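Local coordinates for conserved hypothetical exported protein (Bacteroides fragilis, PDB 4JJA), which probably acts as an exo-beta-N-acetylmuramidase that trims peptidoglycan, although this role remains tentative, at residues K14-I19 and D42-N47; T118-M123 and G164-P169; Y306-Y311 and K336-G341. One frame throughout, in Å; residues are numbered along the deposited sequence. Where two conformers were deposited one is given.

Contact 1. Residues K14-I19 and D42-N47; sequences KAYFPI and DILLEN
Phe17 reaches from helix 13-20 to the end of helix 40-46, and the outer part of its ring does most of the touching. Phe17 CE2 lies 3.6 Å from Asn47 CG, with the ring and amide planes turned 57° apart. Leu44 CD2 approaches Phe17 CE1 obliquely at 3.9 Å, while Phe17 CZ has Ile43 CG2 near the ring plane at the edge, 4.2 Å away. Leu44 CD2 also stands at the edge of the Tyr16 ring, 4.4 Å from Tyr16 CE1. The axes of the two short segments come no closer than 12.5 Å, so the long reach of an aromatic side chain bridges the gap.

The Asn47 amide is fixed from its own helix: Asn47 ND2 donates to Ile43 O (2.8 Å, 167°), and that oxygen also accepts the backbone N-H of Asn47 from the other face of its plane. An asparagine just past the last turn can thus close the helix and still give its flat side chain to an aromatic ring. Farther out, Phe49 meets Phe17 edge-to-face, Tyr16 OH bonds Ala10 O, and Leu44 rests on Ile106 of strand 104-107. Helices lying on a parallel sheet of strand order 3-2-1-4-5-6 are characteristic of a Rossmann-like fold.

Contact 2. Residues T118-M123 and G164-P169; sequences TYYISM and GGLPIP
The polar link between these segments joins Tyr120 to Gly165. Gly165 N donates to Tyr120 OH at 3.0 Å, nearly straight at 173°, with the nitrogen close to the ring plane at the edge. The same hydroxyl is also hydrogen-bonded to Arg115 O, a carbonyl that can only accept, so the phenol gives its proton there and takes one from Gly165. Tyrosine suits a buried place like this, since a single oxygen satisfies two backbone groups while the ring fills apolar space. Its CG sits between the backbone N and the carbonyl carbon (chi1 74°), which swings the ring off the first turn of the helix toward 164-169.

The apolar contacts surround that ring. Leu166 CD1 approaches Tyr120 CD1 obliquely at 3.7 Å, the two side chains passing in opposite directions, and Ile168 CD1 is a looser neighbour. Ile121, next along the helix, lays CG1 over one face of the Tyr120 ring, 3.5 Å above the plane and offset toward the rim, and extends CD1 to within 3.7 Å of Gly165 N. Because Gly165 carries no beta carbon, its backbone can come this near, the Ile121 and Gly165 CA atoms being 6.0 Å apart.

On either side of the Pro167 inverse gamma turn, which has a weak bond from Ile168 N to Leu166 O, Leu166 and Ile168 each bring a side-chain end to the tyrosine.

Thr118 N bonds a glycerol, probably from the crystallisation liquor, and a bound glycerol also lies near Leu166. Leu176 and Leu179 of helix 176-185 pack on Tyr120, Val183 of that helix on Leu166, and Phe358 of helix 352-362 on Ile168, so the loop after strand 136-140 is wedged between helix 119-132 and these two helices.

Contact 3. Residues Y306-Y311 and K336-G341; sequences YLIDAY and KMIEGG
Ile338 is driven into the side of helix 305-314, in a helix-helix packing of the C-terminal NamZ region where helix 333-339 ends in a Schellman motif. The tight part gathers round this one branched residue. Ile338 CG2 sits over the face of the Tyr311 ring as a CH-pi contact, 4.0 Å from the centroid and 29° off the normal. On the other branch, Ile338 CG1 meets Ile308 CG1 at 3.9 Å and carries CD1 on toward Leu307 CD2, a doubtful contact since Leu307 was modelled in two conformers. With CG1 beside the backbone N and CG2 anti to it (chi1 -66°), the forked isoleucine serves a ring and an aliphatic chain at once. Ile347 of helix 344-350 also touches it.

The looser side runs from the tyrosine hydroxyl to Glu339. Here the aliphatic Glu339 CG, not the carboxylate, lies 3.4 Å from Tyr311 OH. Glu339 OE2 comes close to Asp318 OD1, a pairing of like charges that might favour a proton on one of them. Gly341, with phi at 86°, follows the last turn and suits a backbone twist that residues with side chains seldom adopt. A water in the plane of the Tyr311 ring, 2.6 Å from Tyr311 OH, donates to Glu339 O at 2.8 Å.

Overall arrangement
From the N terminus, contact 1 comes first, closing the short loop from helix 13-20 through strand 24-28 to helix 40-46. Contact 2 follows, joining the start of helix 119-132 to the long loop beyond strand 136-140, and contact 3 joins two helices of the C-terminal NamZ region. The three are strictly in series: none encloses or crosses another. Contacts 1 and 2 sit around the parallel sheet, with contact 1 far out and contact 2 near the centre of the molecule. The centres of contacts 1 and 3 are about 52 Å apart, on opposite sides of the chain's centre; the centre of contact 2 lies about 28 Å from that of contact 1 and about 27 Å from that of contact 3.

Contact 1. Residues K14-I19 and D42-N47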
loop_
_atom_site.group_PDB
_atom_site.type_symbol
_atom_site.label_atom_id
_atom_site.label_comp_id
_atom_site.label_asym_id
_atom_site.label_seq_id
_atom_site.Cartn_x
_atom_site.Cartn_y
_atom_site.Cartn_z
ATOM N N LYS A 14 -26.989 1.630 3.499
ATOM C CA LYS A 14 -28.178 1.260 2.721
ATOM C C LYS A 14 -27.813 0.595 1.386
ATOM O O LYS A 14 -28.606 -0.192 0.817
ATOM C CB LYS A 14 -29.145 2.459 2.594
ATOM C CG LYS A 14 -29.757 2.863 3.945
ATOM C CD LYS A 14 -30.438 4.234 3.931
ATOM C CE LYS A 14 -31.320 4.403 2.686
ATOM N NZ LYS A 14 -31.724 5.855 2.442
ATOM N N ALA A 15 -26.601 0.817 0.912
ATOM C CA ALA A 15 -26.123 0.168 -0.292
ATOM C C ALA A 15 -25.725 -1.286 -0.131
ATOM O O ALA A 15 -25.861 -2.050 -1.060
ATOM C CB ALA A 15 -24.946 0.964 -0.945
ATOM N N TYR A 16 -25.252 -1.682 1.032
ATOM C CA TYR A 16 -24.754 -3.043 1.185
ATOM C C TYR A 16 -25.367 -3.863 2.293
ATOM O O TYR A 16 -25.239 -5.073 2.241
ATOM C CB TYR A 16 -23.237 -3.067 1.282
ATOM C CG TYR A 16 -22.635 -2.463 2.507
ATOM C CD1 TYR A 16 -22.423 -3.242 3.637
ATOM C CD2 TYR A 16 -22.303 -1.102 2.589
ATOM C CE1 TYR A 16 -21.903 -2.740 4.780
ATOM C CE2 TYR A 16 -21.788 -0.580 3.765
ATOM C CZ TYR A 16 -21.565 -1.389 4.861
ATOM O OH TYR A 16 -21.030 -0.893 6.038
ATOM N N PHE A 17 -26.081 -3.284 3.244
ATOM C CA PHE A 17 -26.761 -4.109 4.254
ATOM C C PHE A 17 -27.652 -5.174 3.606
ATOM O O PHE A 17 -27.614 -6.326 4.004
ATOM C CB PHE A 17 -27.496 -3.256 5.276
ATOM C CG PHE A 17 -26.657 -2.772 6.439
ATOM C CD1 PHE A 17 -25.274 -2.741 6.396
ATOM C CD2 PHE A 17 -27.269 -2.224 7.528
ATOM C CE1 PHE A 17 -24.554 -2.280 7.447
ATOM C CE2 PHE A 17 -26.539 -1.778 8.600
ATOM C CZ PHE A 17 -25.197 -1.805 8.569
ATOM N N PRO A 18 -28.375 -4.860 2.536
ATOM C CA PRO A 18 -29.190 -5.936 1.912
ATOM C C PRO A 18 -28.377 -7.051 1.292
ATOM O O PRO A 18 -28.876 -8.191 1.197
ATOM C CB PRO A 18 -30.006 -5.189 0.873
ATOM C CG PRO A 18 -30.182 -3.814 1.527
ATOM C CD PRO A 18 -28.790 -3.534 2.092
ATOM N N ILE A 19 -27.179 -6.765 0.825
ATOM C CA ILE A 19 -26.304 -7.799 0.274
ATOM C C ILE A 19 -25.937 -8.799 1.368
ATOM O O ILE A 19 -25.807 -9.991 1.095
ATOM C CB ILE A 19 -24.982 -7.180 -0.348
ATOM C CG1 ILE A 19 -25.316 -6.229 -1.472
ATOM C CG2 ILE A 19 -24.092 -8.236 -0.901
ATOM C CD1 ILE A 19 -24.145 -5.445 -2.011
ATOM N N ASP A 42 -17.897 -4.418 14.389
ATOM C CA ASP A 42 -18.824 -4.022 15.477
ATOM C C ASP A 42 -20.135 -3.513 14.916
ATOM O O ASP A 42 -21.225 -3.856 15.411
ATOM C CB ASP A 42 -18.193 -2.945 16.334
ATOM C CG ASP A 42 -16.893 -3.421 16.990
ATOM O OD1 ASP A 42 -16.835 -4.514 17.614
ATOM O OD2 ASP A 42 -15.858 -2.753 16.787
ATOM N N ILE A 43 -20.078 -2.726 13.860
ATOM C CA ILE A 43 -21.272 -2.177 13.245
ATOM C C ILE A 43 -22.142 -3.323 12.711
ATOM O O ILE A 43 -23.382 -3.341 12.901
ATOM C CB ILE A 43 -20.910 -1.236 12.128
ATOM C CG1 ILE A 43 -20.257 0.018 12.731
ATOM C CG2 ILE A 43 -22.109 -0.840 11.283
ATOM C CD1 ILE A 43 -19.430 0.809 11.748
ATOM N N LEU A 44 -21.517 -4.297 12.068
ATOM C CA LEU A 44 -22.266 -5.393 11.513
ATOM C C LEU A 44 -22.896 -6.250 12.608
ATOM O O LEU A 44 -24.062 -6.591 12.525
ATOM C CB LEU A 44 -21.403 -6.255 10.606
ATOM C CG LEU A 44 -20.908 -5.563 9.344
ATOM C CD1 LEU A 44 -20.050 -6.543 8.522
ATOM C CD2 LEU A 44 -22.057 -5.047 8.497
ATOM N N LEU A 45 -22.139 -6.552 13.651
ATOM C CA LEU A 45 -22.726 -7.336 14.760
ATOM C C LEU A 45 -23.852 -6.599 15.463
ATOM O O LEU A 45 -24.889 -7.203 15.815
ATOM C CB LEU A 45 -21.634 -7.748 15.746
ATOM C CG LEU A 45 -20.602 -8.788 15.268
ATOM C CD1 LEU A 45 -19.427 -8.884 16.251
ATOM C CD2 LEU A 45 -21.262 -10.121 14.972
ATOM N N GLU A 46 -23.715 -5.302 15.630
ATOM C CA GLU A 46 -24.766 -4.476 16.270
ATOM C C GLU A 46 -26.051 -4.407 15.440
ATOM O O GLU A 46 -27.123 -4.166 15.976
ATOM C CB GLU A 46 -24.257 -3.053 16.625
ATOM C CG GLU A 46 -24.385 -1.928 15.572
ATOM C CD GLU A 46 -23.921 -0.515 16.077
ATOM O OE1 GLU A 46 -23.867 -0.279 17.306
ATOM O OE2 GLU A 46 -23.633 0.364 15.233
ATOM N N ASN A 47 -25.940 -4.615 14.134
ATOM C CA ASN A 47 -27.039 -4.679 13.201
ATOM C C ASN A 47 -27.492 -6.123 12.917
ATOM O O ASN A 47 -28.212 -6.343 11.955
ATOM C CB ASN A 47 -26.710 -3.897 11.937
ATOM C CG ASN A 47 -26.820 -2.411 12.156
ATOM O OD1 ASN A 47 -27.915 -1.847 12.106
ATOM N ND2 ASN A 47 -25.685 -1.772 12.451
#

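Contact 2. Residues T118-M123 and G164-P169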
loop_
_atom_site.group_PDB
_atom_site.type_symbol
_atom_site.label_atom_id
_atom_site.label_comp_id
_atom_site.label_asym_id
_atom_site.label_seq_id
_atom_site.Cartn_x
_atom_site.Cartn_y
_atom_site.Cartn_z
ATOM N N THR A 118 1.722 -4.047 0.824
ATOM C CA THR A 118 1.323 -5.427 0.458
ATOM C C THR A 118 -0.078 -5.899 0.687
ATOM O O THR A 118 -0.382 -7.061 0.429
ATOM C CB THR A 118 2.226 -6.496 1.165
ATOM O OG1 THR A 118 2.050 -6.473 2.585
ATOM C CG2 THR A 118 3.683 -6.252 0.817
ATOM N N TYR A 119 -0.956 -5.032 1.148
ATOM C CA TYR A 119 -2.343 -5.478 1.399
ATOM C C TYR A 119 -3.011 -6.015 0.132
ATOM O O TYR A 119 -3.769 -6.961 0.212
ATOM C CB TYR A 119 -3.232 -4.379 1.961
ATOM C CG TYR A 119 -2.864 -3.856 3.314
ATOM C CD1 TYR A 119 -2.035 -4.578 4.175
ATOM C CD2 TYR A 119 -3.359 -2.631 3.732
ATOM C CE1 TYR A 119 -1.715 -4.057 5.454
ATOM C CE2 TYR A 119 -3.049 -2.135 4.976
ATOM C CZ TYR A 119 -2.210 -2.849 5.810
ATOM O OH TYR A 119 -1.889 -2.358 7.078
ATOM N N TYR A 120 -2.715 -5.461 -1.049
ATOM C CA TYR A 120 -3.350 -5.968 -2.239
ATOM C C TYR A 120 -2.912 -7.412 -2.541
ATOM O O TYR A 120 -3.631 -8.153 -3.226
ATOM C CB TYR A 120 -3.137 -5.056 -3.478
ATOM C CG TYR A 120 -1.738 -5.120 -4.056
ATOM C CD1 TYR A 120 -1.386 -6.037 -5.015
ATOM C CD2 TYR A 120 -0.756 -4.294 -3.578
ATOM C CE1 TYR A 120 -0.093 -6.137 -5.514
ATOM C CE2 TYR A 120 0.549 -4.375 -4.030
ATOM C CZ TYR A 120 0.896 -5.302 -5.000
ATOM O OH TYR A 120 2.184 -5.428 -5.472
ATOM N N ILE A 121 -1.706 -7.798 -2.091
ATOM C CA ILE A 121 -1.243 -9.180 -2.328
ATOM C C ILE A 121 -2.068 -10.121 -1.477
ATOM O O ILE A 121 -2.529 -11.136 -1.967
ATOM C CB ILE A 121 0.257 -9.350 -2.082
ATOM C CG1 ILE A 121 1.049 -8.424 -3.026
ATOM C CG2 ILE A 121 0.659 -10.808 -2.222
ATOM C CD1 ILE A 121 2.564 -8.545 -2.933
ATOM N N SER A 122 -2.370 -9.719 -0.256
ATOM C CA SER A 122 -3.290 -10.501 0.576
ATOM C C SER A 122 -4.667 -10.574 -0.094
ATOM O O SER A 122 -5.327 -11.590 -0.063
ATOM C CB SER A 122 -3.395 -9.916 1.982
ATOM O OG SER A 122 -2.178 -10.031 2.679
HETATM N N MSE A 123 -5.124 -9.459 -0.652
HETATM C CA MSE A 123 -6.416 -9.419 -1.288
HETATM C C MSE A 123 -6.448 -10.365 -2.488
HETATM O O MSE A 123 -7.411 -11.076 -2.661
HETATM C CB MSE A 123 -6.713 -7.997 -1.765
HETATM C CG MSE A 123 -8.093 -7.862 -2.426
HETATM SE SE MSE A 123 -8.558 -6.128 -3.008
HETATM C CE MSE A 123 -7.394 -6.057 -4.509
ATOM N N GLY A 164 6.045 -7.181 -4.456
ATOM C CA GLY A 164 5.573 -6.829 -5.792
ATOM C C GLY A 164 4.850 -7.980 -6.464
ATOM O O GLY A 164 5.484 -8.924 -6.968
ATOM N N GLY A 165 3.527 -7.937 -6.461
ATOM C CA GLY A 165 2.721 -9.088 -6.813
ATOM C C GLY A 165 2.029 -9.066 -8.146
ATOM O O GLY A 165 1.467 -10.084 -8.553
ATOM N N LEU A 166 2.037 -7.932 -8.848
ATOM C CA LEU A 166 1.285 -7.749 -10.085
ATOM C C LEU A 166 2.112 -6.900 -11.055
ATOM O O LEU A 166 2.934 -6.086 -10.594
ATOM C CB LEU A 166 -0.025 -7.045 -9.785
ATOM C CG LEU A 166 -1.038 -7.785 -8.934
ATOM C CD1 LEU A 166 -2.212 -6.875 -8.565
ATOM C CD2 LEU A 166 -1.537 -9.103 -9.647
ATOM N N PRO A 167 1.821 -6.990 -12.365
ATOM C CA PRO A 167 2.539 -6.187 -13.359
ATOM C C PRO A 167 1.939 -4.787 -13.449
ATOM O O PRO A 167 1.251 -4.420 -14.406
ATOM C CB PRO A 167 2.393 -7.012 -14.650
ATOM C CG PRO A 167 1.092 -7.700 -14.457
ATOM C CD PRO A 167 0.941 -8.005 -13.001
ATOM N N ILE A 168 2.243 -4.012 -12.431
ATOM C CA ILE A 168 1.708 -2.669 -12.249
ATOM C C ILE A 168 2.880 -1.736 -11.970
ATOM O O ILE A 168 3.974 -2.176 -11.614
ATOM C CB ILE A 168 0.612 -2.615 -11.155
ATOM C CG1 ILE A 168 1.204 -2.959 -9.753
ATOM C CG2 ILE A 168 -0.547 -3.507 -11.500
ATOM C CD1 ILE A 168 0.172 -2.943 -8.626
ATOM N N PRO A 169 2.695 -0.419 -12.112
ATOM C CA PRO A 169 3.734 0.547 -11.788
ATOM C C PRO A 169 3.949 0.645 -10.272
ATOM O O PRO A 169 3.223 0.025 -9.491
ATOM C CB PRO A 169 3.200 1.881 -12.377
ATOM C CG PRO A 169 2.126 1.472 -13.375
ATOM C CD PRO A 169 1.515 0.248 -12.677
#

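Contact 3. Residues Y306-Y311 and K336-G341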
loop_
_atom_site.group_PDB
_atom_site.type_symbol
_atom_site.label_atom_id
_atom_site.label_comp_id
_atom_site.label_asym_id
_atom_site.label_seq_id
_atom_site.Cartn_x
_atom_site.Cartn_y
_atom_site.Cartn_z
ATOM N N TYR A 306 16.817 11.896 -4.330
ATOM C CA TYR A 306 17.315 11.554 -3.030
ATOM C C TYR A 306 18.240 10.339 -3.111
ATOM O O TYR A 306 19.339 10.315 -2.531
ATOM C CB TYR A 306 16.131 11.284 -2.076
ATOM C CG TYR A 306 15.055 12.353 -2.139
ATOM C CD1 TYR A 306 15.374 13.685 -1.989
ATOM C CD2 TYR A 306 13.726 12.026 -2.315
ATOM C CE1 TYR A 306 14.382 14.687 -2.070
ATOM C CE2 TYR A 306 12.730 13.018 -2.381
ATOM C CZ TYR A 306 13.076 14.349 -2.269
ATOM O OH TYR A 306 12.070 15.304 -2.284
ATOM N N LEU A 307 17.794 9.310 -3.813
ATOM C CA LEU A 307 18.568 8.133 -4.006
ATOM C C LEU A 307 19.935 8.429 -4.687
ATOM O O LEU A 307 20.977 7.930 -4.282
ATOM C CB LEU A 307 17.674 7.192 -4.814
ATOM C CG LEU A 307 18.203 5.802 -5.048
ATOM C CD1 LEU A 307 18.245 4.978 -3.773
ATOM C CD2 LEU A 307 17.362 5.092 -6.061
ATOM N N ILE A 308 19.866 9.268 -5.712
ATOM C CA ILE A 308 21.065 9.617 -6.466
ATOM C C ILE A 308 22.025 10.411 -5.599
ATOM O O ILE A 308 23.249 10.202 -5.618
ATOM C CB ILE A 308 20.652 10.327 -7.772
ATOM C CG1 ILE A 308 19.947 9.339 -8.701
ATOM C CG2 ILE A 308 21.855 11.066 -8.441
ATOM C CD1 ILE A 308 19.327 9.960 -9.947
ATOM N N ASP A 309 21.482 11.329 -4.808
ATOM C CA ASP A 309 22.297 12.088 -3.880
ATOM C C ASP A 309 23.067 11.191 -2.921
ATOM O O ASP A 309 24.281 11.343 -2.751
ATOM C CB ASP A 309 21.382 13.053 -3.112
ATOM C CG ASP A 309 22.103 13.895 -2.087
ATOM O OD1 ASP A 309 23.069 14.540 -2.497
ATOM O OD2 ASP A 309 21.644 13.983 -0.967
ATOM N N ALA A 310 22.343 10.294 -2.266
ATOM C CA ALA A 310 22.991 9.412 -1.333
ATOM C C ALA A 310 24.017 8.495 -1.980
ATOM O O ALA A 310 25.089 8.273 -1.440
ATOM C CB ALA A 310 21.949 8.590 -0.577
ATOM N N TYR A 311 23.698 7.973 -3.173
ATOM C CA TYR A 311 24.605 7.093 -3.885
ATOM C C TYR A 311 25.930 7.788 -4.140
ATOM O O TYR A 311 27.000 7.237 -3.822
ATOM C CB TYR A 311 23.985 6.658 -5.221
ATOM C CG TYR A 311 24.992 5.941 -6.118
ATOM C CD1 TYR A 311 25.311 4.644 -5.875
ATOM C CD2 TYR A 311 25.655 6.588 -7.110
ATOM C CE1 TYR A 311 26.267 3.972 -6.611
ATOM C CE2 TYR A 311 26.587 5.935 -7.869
ATOM C CZ TYR A 311 26.902 4.627 -7.624
ATOM O OH TYR A 311 27.873 3.959 -8.353
ATOM N N LYS A 336 21.608 0.573 -12.971
ATOM C CA LYS A 336 22.646 0.737 -13.993
ATOM C C LYS A 336 22.809 2.206 -14.402
ATOM O O LYS A 336 23.926 2.714 -14.558
ATOM C CB LYS A 336 22.315 -0.091 -15.223
ATOM C CG LYS A 336 22.400 -1.598 -15.005
ATOM C CD LYS A 336 21.987 -2.355 -16.309
ATOM C CE LYS A 336 21.815 -3.852 -16.170
ATOM N NZ LYS A 336 21.379 -4.440 -17.493
HETATM N N MSE A 337 21.698 2.894 -14.579
HETATM C CA MSE A 337 21.737 4.309 -14.978
HETATM C C MSE A 337 22.252 5.216 -13.879
HETATM O O MSE A 337 23.014 6.138 -14.148
HETATM C CB MSE A 337 20.373 4.748 -15.457
HETATM C CG MSE A 337 19.944 4.125 -16.771
HETATM SE SE MSE A 337 18.218 4.671 -17.382
HETATM C CE MSE A 337 18.655 6.442 -18.086
ATOM N N ILE A 338 21.900 4.921 -12.623
ATOM C CA ILE A 338 22.471 5.710 -11.527
ATOM C C ILE A 338 23.990 5.550 -11.524
ATOM O O ILE A 338 24.745 6.521 -11.429
ATOM C CB ILE A 338 21.880 5.361 -10.173
ATOM C CG1 ILE A 338 20.388 5.763 -10.139
ATOM C CG2 ILE A 338 22.672 6.044 -9.046
ATOM C CD1 ILE A 338 19.608 5.383 -8.905
ATOM N N GLU A 339 24.442 4.307 -11.602
ATOM C CA GLU A 339 25.868 4.031 -11.547
ATOM C C GLU A 339 26.584 4.600 -12.760
ATOM O O GLU A 339 27.763 4.906 -12.696
ATOM C CB GLU A 339 26.075 2.520 -11.475
ATOM C CG GLU A 339 25.679 1.991 -10.114
ATOM C CD GLU A 339 25.765 0.500 -9.936
ATOM O OE1 GLU A 339 26.048 -0.250 -10.898
ATOM O OE2 GLU A 339 25.478 0.041 -8.796
ATOM N N GLY A 340 25.870 4.709 -13.863
ATOM C CA GLY A 340 26.389 5.300 -15.087
ATOM C C GLY A 340 26.417 6.809 -15.103
ATOM O O GLY A 340 26.827 7.396 -16.116
ATOM N N GLY A 341 25.954 7.458 -14.031
ATOM C CA GLY A 341 25.986 8.904 -13.950
ATOM C C GLY A 341 24.830 9.621 -14.549
ATOM O O GLY A 341 24.899 10.834 -14.731
HETATM O O HOH W 1 29.030 5.378 -10.223
#